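Local coordinates for protein CSE1 (Thermus thermophilus, PDB 4AN8) that forms part of the Cascade ribonucleoprotein complex and probably takes part in CRISPR adaptive immunity against viruses and plasmids, at residues F86-D89 against P90-Y94; L161-H164 against Q165-P169; T239-T242 against R243-W247. All coordinates share one frame; numbering follows the deposited sequence.

Contact 1: F86-D89 against P90-Y94; sequences FPQD and PIRDY
CG of P90 packs against CB of P87 at 3.8 Å, an apolar contact between the two rings, where the chain swings from a loop into a helix. Next comes I91, whose branch carrying CD1 reaches back along the chain. With CG1 beside the backbone N (chi1 -69°) and the chain then extended, CD1 lands 3.6 Å from CB of F86 and 3.4 Å from the carbonyl O of P87. The two side chains pack on L64 of helix 50-67, and the F86 ring runs on to W80 and to helix 199-206. This is the first turn of helix 88-98, and the i to i+4 pattern is seen in R92, whose N gives a nearly straight bond of 2.9 Å to O of Q88. The CG of R92 also lies 3.4 Å from that oxygen. Q88 bends at CG so that its NE2 turns back to O of F86, at 3.2 Å and in the plane of its own amide, folding the side chain onto the residue two before it. D93 N repeats the i to i+4 bond, 2.7 Å to O of D89. Y94 N does the same to O of P90, and its OH bonds to W219 and E220 in the fold beyond.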
loop_
_atom_site.group_PDB
_atom_site.type_symbol
_atom_site.label_atom_id
_atom_site.label_comp_id
_atom_site.label_asym_id
_atom_site.label_seq_id
_atom_site.Cartn_x
_atom_site.Cartn_y
_atom_site.Cartn_z
ATOM N N PHE A 86 11.392 21.315 -6.117
ATOM C CA PHE A 86 10.768 21.978 -4.973
ATOM C C PHE A 86 11.533 23.243 -4.614
ATOM O O PHE A 86 12.729 23.344 -4.895
ATOM C CB PHE A 86 10.811 21.089 -3.719
ATOM C CG PHE A 86 10.092 19.790 -3.857
ATOM C CD1 PHE A 86 8.711 19.757 -3.992
ATOM C CD2 PHE A 86 10.796 18.596 -3.833
ATOM C CE1 PHE A 86 8.054 18.561 -4.117
ATOM C CE2 PHE A 86 10.136 17.395 -3.965
ATOM C CZ PHE A 86 8.772 17.374 -4.108
ATOM N N PRO A 87 10.854 24.198 -3.954
ATOM C CA PRO A 87 11.550 25.306 -3.298
ATOM C C PRO A 87 12.615 24.755 -2.358
ATOM O O PRO A 87 12.296 23.939 -1.480
ATOM C CB PRO A 87 10.438 25.983 -2.494
ATOM C CG PRO A 87 9.228 25.731 -3.283
ATOM C CD PRO A 87 9.395 24.341 -3.856
ATOM N N GLN A 88 13.858 25.194 -2.544
ATOM C CA GLN A 88 14.998 24.607 -1.846
ATOM C C GLN A 88 15.231 25.185 -0.460
ATOM O O GLN A 88 15.581 24.463 0.472
ATOM C CB GLN A 88 16.255 24.795 -2.676
ATOM C CG GLN A 88 16.075 24.383 -4.097
ATOM C CD GLN A 88 16.597 22.998 -4.364
ATOM O OE1 GLN A 88 17.794 22.734 -4.222
ATOM N NE2 GLN A 88 15.699 22.090 -4.766
ATOM N N ASP A 89 15.058 26.493 -0.333
ATOM C CA ASP A 89 15.356 27.181 0.915
ATOM C C ASP A 89 14.434 26.767 2.053
ATOM O O ASP A 89 14.910 26.455 3.140
ATOM C CB ASP A 89 15.346 28.705 0.719
ATOM C CG ASP A 89 16.728 29.262 0.372
ATOM O OD1 ASP A 89 17.698 28.473 0.240
ATOM O OD2 ASP A 89 16.838 30.503 0.223
ATOM N N PRO A 90 13.109 26.762 1.814
ATOM C CA PRO A 90 12.204 26.235 2.839
ATOM C C PRO A 90 12.626 24.834 3.296
ATOM O O PRO A 90 12.618 24.550 4.489
ATOM C CB PRO A 90 10.865 26.164 2.109
ATOM C CG PRO A 90 10.974 27.224 1.044
ATOM C CD PRO A 90 12.390 27.162 0.593
ATOM N N ILE A 91 12.994 23.971 2.363
ATOM C CA ILE A 91 13.420 22.630 2.734
ATOM C C ILE A 91 14.717 22.635 3.574
ATOM O O ILE A 91 14.797 21.980 4.622
ATOM C CB ILE A 91 13.538 21.716 1.488
ATOM C CG1 ILE A 91 12.136 21.440 0.933
ATOM C CG2 ILE A 91 14.313 20.416 1.826
ATOM C CD1 ILE A 91 12.144 20.755 -0.417
ATOM N N ARG A 92 15.728 23.372 3.120
ATOM C CA ARG A 92 16.950 23.526 3.899
ATOM C C ARG A 92 16.689 24.114 5.282
ATOM O O ARG A 92 17.201 23.617 6.274
ATOM C CB ARG A 92 17.954 24.397 3.162
ATOM C CG ARG A 92 18.557 23.755 1.949
ATOM C CD ARG A 92 19.702 24.607 1.429
ATOM N NE ARG A 92 19.929 24.408 0.004
ATOM C CZ ARG A 92 20.710 23.457 -0.496
ATOM N NH1 ARG A 92 21.332 22.621 0.323
ATOM N NH2 ARG A 92 20.872 23.344 -1.811
ATOM N N ASP A 93 15.897 25.176 5.356
ATOM C CA ASP A 93 15.580 25.760 6.649
ATOM C C ASP A 93 14.910 24.765 7.604
ATOM O O ASP A 93 15.330 24.612 8.743
ATOM C CB ASP A 93 14.725 27.021 6.490
ATOM C CG ASP A 93 15.493 28.172 5.845
ATOM O OD1 ASP A 93 16.753 28.142 5.850
ATOM O OD2 ASP A 93 14.831 29.108 5.328
ATOM N N TYR A 94 13.863 24.098 7.136
ATOM C CA TYR A 94 13.184 23.093 7.941
ATOM C C TYR A 94 14.138 21.996 8.409
ATOM O O TYR A 94 14.179 21.672 9.590
ATOM C CB TYR A 94 12.004 22.506 7.168
ATOM C CG TYR A 94 11.128 21.610 8.007
ATOM C CD1 TYR A 94 11.402 20.246 8.114
ATOM C CD2 TYR A 94 10.037 22.125 8.696
ATOM C CE1 TYR A 94 10.624 19.423 8.877
ATOM C CE2 TYR A 94 9.235 21.298 9.460
ATOM C CZ TYR A 94 9.538 19.939 9.543
ATOM O OH TYR A 94 8.758 19.103 10.310
#

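Contact 2: L161-H164 against Q165-P169; sequences LLVH and QAFAP. With ACT (acetate ion), chain C.
The last turn of helix 154-167 closes here, as H164 and A168 meet where the chain leaves the helix. The CB of A168 sits over one face of the H164 imidazole, 3.8 Å from the ring centroid and displaced toward the rim, in a CH-pi contact whose closest approach is to CE1 at 3.5 Å. H164 has CG anti to the backbone N (chi1 -170°), which turns the ring outward from the helix, flat against the methyl of A168. NE2 has the firm partner, the hydroxyl of Y266; at the ring's edge, ND1 only weakly holds both oxygens of an acetate, probably from the crystallisation liquor. The last turn tightens: O of V163 accepts from F167 N at 2.9 Å, nearly in line with its C=O, and A166 N turns to the same oxygen (i+3) at 3.1 Å, well above the carbonyl plane, its bond to O of L162 being weak. A168 N then closes on O of H164 at 3.0 Å. One turn earlier, Q165 N bonds to O of L161, and CG of Q165 lies 4.0 Å from CD1 of L161, the two side chains crossing at a slant. OE1 of Q165 accepts from R250 N, and NE2 makes a weak bond to O of L112. On the other flank, CG1 of V163 approaches CD2 of F167 at 4.2 Å, and F167 packs on L51 and V55 of helix 50-67.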
loop_
_atom_site.group_PDB
_atom_site.type_symbol
_atom_site.label_atom_id
_atom_site.label_comp_id
_atom_site.label_asym_id
_atom_site.label_seq_id
_atom_site.Cartn_x
_atom_site.Cartn_y
_atom_site.Cartn_z
ATOM N N LEU A 161 12.890 0.028 11.263
ATOM C CA LEU A 161 12.166 0.852 12.229
ATOM C C LEU A 161 10.942 1.483 11.575
ATOM O O LEU A 161 9.835 1.388 12.081
ATOM C CB LEU A 161 13.077 1.935 12.794
ATOM C CG LEU A 161 12.427 2.980 13.712
ATOM C CD1 LEU A 161 11.712 2.324 14.906
ATOM C CD2 LEU A 161 13.473 4.022 14.174
ATOM N N LEU A 162 11.157 2.127 10.438
ATOM C CA LEU A 162 10.114 2.868 9.761
ATOM C C LEU A 162 9.014 1.928 9.329
ATOM O O LEU A 162 7.849 2.227 9.471
ATOM C CB LEU A 162 10.666 3.541 8.517
ATOM C CG LEU A 162 11.051 4.999 8.603
ATOM C CD1 LEU A 162 11.293 5.469 7.145
ATOM C CD2 LEU A 162 9.934 5.817 9.256
ATOM N N VAL A 163 9.391 0.775 8.792
ATOM C CA VAL A 163 8.376 -0.156 8.366
ATOM C C VAL A 163 7.528 -0.560 9.573
ATOM O O VAL A 163 6.301 -0.552 9.508
ATOM C CB VAL A 163 8.992 -1.399 7.683
ATOM C CG1 VAL A 163 7.949 -2.541 7.614
ATOM C CG2 VAL A 163 9.553 -1.012 6.286
ATOM N N HIS A 164 8.189 -0.911 10.670
ATOM C CA HIS A 164 7.460 -1.437 11.827
ATOM C C HIS A 164 6.459 -0.443 12.395
ATOM O O HIS A 164 5.370 -0.826 12.786
ATOM C CB HIS A 164 8.440 -1.884 12.924
ATOM C CG HIS A 164 7.799 -2.644 14.043
ATOM N ND1 HIS A 164 7.217 -3.883 13.868
ATOM C CD2 HIS A 164 7.671 -2.355 15.360
ATOM C CE1 HIS A 164 6.745 -4.315 15.020
ATOM N NE2 HIS A 164 7.004 -3.404 15.944
ATOM N N GLN A 165 6.825 0.835 12.427
ATOM C CA GLN A 165 5.951 1.889 12.963
ATOM C C GLN A 165 4.702 2.126 12.110
ATOM O O GLN A 165 3.687 2.638 12.616
ATOM C CB GLN A 165 6.724 3.216 13.127
ATOM C CG GLN A 165 7.889 3.164 14.121
ATOM C CD GLN A 165 7.418 2.954 15.563
ATOM O OE1 GLN A 165 6.390 2.337 15.797
ATOM N NE2 GLN A 165 8.146 3.502 16.516
ATOM N N ALA A 166 4.770 1.798 10.812
ATOM C CA ALA A 166 3.610 2.029 9.956
ATOM C C ALA A 166 2.746 0.772 9.850
ATOM O O ALA A 166 1.518 0.862 9.769
ATOM C CB ALA A 166 4.040 2.520 8.571
ATOM N N PHE A 167 3.384 -0.401 9.885
ATOM C CA PHE A 167 2.701 -1.649 9.526
ATOM C C PHE A 167 2.519 -2.719 10.637
ATOM O O PHE A 167 1.890 -3.757 10.391
ATOM C CB PHE A 167 3.414 -2.296 8.333
ATOM C CG PHE A 167 3.254 -1.544 7.050
ATOM C CD1 PHE A 167 2.093 -1.659 6.307
ATOM C CD2 PHE A 167 4.284 -0.723 6.576
ATOM C CE1 PHE A 167 1.945 -0.953 5.115
ATOM C CE2 PHE A 167 4.152 -0.025 5.397
ATOM C CZ PHE A 167 2.975 -0.150 4.658
ATOM N N ALA A 168 3.074 -2.497 11.829
ATOM C CA ALA A 168 2.905 -3.504 12.890
ATOM C C ALA A 168 1.424 -3.779 13.128
ATOM O O ALA A 168 0.648 -2.870 13.445
ATOM C CB ALA A 168 3.575 -3.068 14.208
ATOM N N PRO A 169 1.023 -5.040 12.949
ATOM C CA PRO A 169 -0.316 -5.498 13.328
ATOM C C PRO A 169 -0.447 -5.551 14.852
ATOM O O PRO A 169 0.545 -5.820 15.544
ATOM C CB PRO A 169 -0.379 -6.915 12.726
ATOM C CG PRO A 169 1.057 -7.340 12.639
ATOM C CD PRO A 169 1.818 -6.099 12.303
HETATM C C ACT C . 6.033 -5.720 10.728
HETATM O O ACT C . 6.922 -4.832 10.539
HETATM O OXT ACT C . 6.013 -6.261 11.886
HETATM C CH3 ACT C . 5.046 -6.101 9.636
#

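Contact 3: T239-T242 against R243-W247; sequences TGRT and RVYTW
R241 and Y245 run side by side in the same direction, with CG of R241 over one face of the tyrosine ring, 4.0 Å from its centroid. This CH-pi contact is made by the aliphatic part of the arginine; the chain then bends at chi3 (-59°), and its guanidinium goes on to O of V208 and O of P209. In the backbone of the same pair, Y245 N bonds to O of R241 at 2.9 Å, and that oxygen lies over a face of the ring. One residue earlier, G240 stands at the N-cap, and its O receives V244 N at 2.8 Å. R243 folds the other way. Its NH1 donates to O of T239 at 2.9 Å, the oxygen close to the guanidinium plane but approached from above its own carbonyl plane, and the same NH1 also reaches O of D214. G240, at phi/psi 91/116°, has no side chain, and the guanidinium of R243 passes close by its CA. At the far end, T246 OG1 gives a 2.7 Å bond to O of T242, with a weak bond from T246 N to the same oxygen, while I218 N bonds to OG1. Further out, the D215 carboxylate takes the N atoms of T242 and R243, one on each oxygen. The whole is a short helix, 241-245, with a first turn bound by an aspartate from a separate loop.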
loop_
_atom_site.group_PDB
_atom_site.type_symbol
_atom_site.label_atom_id
_atom_site.label_comp_id
_atom_site.label_asym_id
_atom_site.label_seq_id
_atom_site.Cartn_x
_atom_site.Cartn_y
_atom_site.Cartn_z
ATOM N N THR A 239 -5.317 11.362 13.973
ATOM C CA THR A 239 -5.679 12.387 13.014
ATOM C C THR A 239 -4.478 13.268 12.746
ATOM O O THR A 239 -3.520 13.257 13.509
ATOM C CB THR A 239 -6.843 13.259 13.555
ATOM O OG1 THR A 239 -7.250 14.172 12.537
ATOM C CG2 THR A 239 -6.423 14.054 14.831
ATOM N N GLY A 240 -4.524 14.052 11.681
ATOM C CA GLY A 240 -3.372 14.852 11.303
ATOM C C GLY A 240 -2.509 14.071 10.330
ATOM O O GLY A 240 -1.956 13.026 10.678
ATOM N N ARG A 241 -2.392 14.574 9.106
ATOM C CA ARG A 241 -1.726 13.832 8.046
ATOM C C ARG A 241 -0.300 13.410 8.413
ATOM O O ARG A 241 0.044 12.237 8.310
ATOM C CB ARG A 241 -1.725 14.611 6.729
ATOM C CG ARG A 241 -1.186 13.795 5.546
ATOM C CD ARG A 241 -1.118 14.647 4.297
ATOM N NE ARG A 241 -2.432 15.171 3.940
ATOM C CZ ARG A 241 -2.660 15.985 2.922
ATOM N NH1 ARG A 241 -1.655 16.370 2.118
ATOM N NH2 ARG A 241 -3.898 16.398 2.695
ATOM N N THR A 242 0.534 14.354 8.831
ATOM C CA THR A 242 1.923 14.011 9.088
ATOM C C THR A 242 2.088 13.330 10.421
ATOM O O THR A 242 3.069 12.607 10.628
ATOM C CB THR A 242 2.861 15.219 8.978
ATOM O OG1 THR A 242 2.667 16.084 10.100
ATOM C CG2 THR A 242 2.561 15.972 7.698
ATOM N N ARG A 243 1.140 13.543 11.331
ATOM C CA ARG A 243 1.197 12.851 12.624
ATOM C C ARG A 243 0.941 11.375 12.337
ATOM O O ARG A 243 1.601 10.501 12.852
ATOM C CB ARG A 243 0.152 13.413 13.615
ATOM C CG ARG A 243 0.006 12.596 14.892
ATOM C CD ARG A 243 -1.058 13.181 15.874
ATOM N NE ARG A 243 -0.748 14.559 16.273
ATOM C CZ ARG A 243 -1.442 15.621 15.853
ATOM N NH1 ARG A 243 -2.499 15.488 15.048
ATOM N NH2 ARG A 243 -1.096 16.829 16.252
ATOM N N VAL A 244 -0.034 11.108 11.493
ATOM C CA VAL A 244 -0.288 9.742 11.075
ATOM C C VAL A 244 0.835 9.120 10.220
ATOM O O VAL A 244 1.200 7.990 10.453
ATOM C CB VAL A 244 -1.677 9.604 10.455
ATOM C CG1 VAL A 244 -1.895 8.173 9.925
ATOM C CG2 VAL A 244 -2.714 9.931 11.528
ATOM N N TYR A 245 1.407 9.870 9.282
ATOM C CA TYR A 245 2.570 9.410 8.500
ATOM C C TYR A 245 3.765 9.024 9.376
ATOM O O TYR A 245 4.599 8.198 8.996
ATOM C CB TYR A 245 3.051 10.519 7.554
ATOM C CG TYR A 245 2.243 10.701 6.280
ATOM C CD1 TYR A 245 1.101 9.922 6.010
ATOM C CD2 TYR A 245 2.621 11.660 5.349
ATOM C CE1 TYR A 245 0.386 10.097 4.838
ATOM C CE2 TYR A 245 1.913 11.841 4.173
ATOM C CZ TYR A 245 0.808 11.064 3.917
ATOM O OH TYR A 245 0.124 11.282 2.746
ATOM N N THR A 246 3.886 9.664 10.532
ATOM C CA THR A 246 5.037 9.415 11.379
ATOM C C THR A 246 4.618 8.876 12.742
ATOM O O THR A 246 5.300 9.076 13.726
ATOM C CB THR A 246 5.858 10.708 11.565
ATOM O OG1 THR A 246 5.059 11.683 12.250
ATOM C CG2 THR A 246 6.330 11.263 10.176
ATOM N N TRP A 247 3.486 8.184 12.781
ATOM C CA TRP A 247 2.950 7.672 14.028
ATOM C C TRP A 247 3.918 6.778 14.824
ATOM O O TRP A 247 4.505 5.834 14.274
ATOM C CB TRP A 247 1.695 6.867 13.722
ATOM C CG TRP A 247 0.882 6.581 14.918
ATOM C CD1 TRP A 247 0.923 5.453 15.690
ATOM C CD2 TRP A 247 -0.092 7.450 15.518
ATOM N NE1 TRP A 247 0.025 5.567 16.732
ATOM C CE2 TRP A 247 -0.611 6.783 16.643
ATOM C CE3 TRP A 247 -0.569 8.729 15.209
ATOM C CZ2 TRP A 247 -1.599 7.345 17.455
ATOM C CZ3 TRP A 247 -1.543 9.290 16.020
ATOM C CH2 TRP A 247 -2.045 8.597 17.135
#

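Contact 2 lies in the core, all its touching residues buried, whereas contact 1 has its centre about 28 Å from the centre of the chain; of its touching residues only F86 and I91 are buried, and D89, R92 and D93 are at the surface. Contact 3 stands between the two in burial. Helix 50-67 is shared ground: side chains from every contact pack on it. Contacts 2 and 3 also touch directly, with CB of Q165 3.6 Å from O of W247. Their chemistry follows their place: contact 1 opens a helix with prolines and backbone bonds, contact 2 ends one around a histidine bonded to Y266 and covered on one face by A168, and contact 3 spans a whole short helix with arginines bonded to carbonyl oxygens.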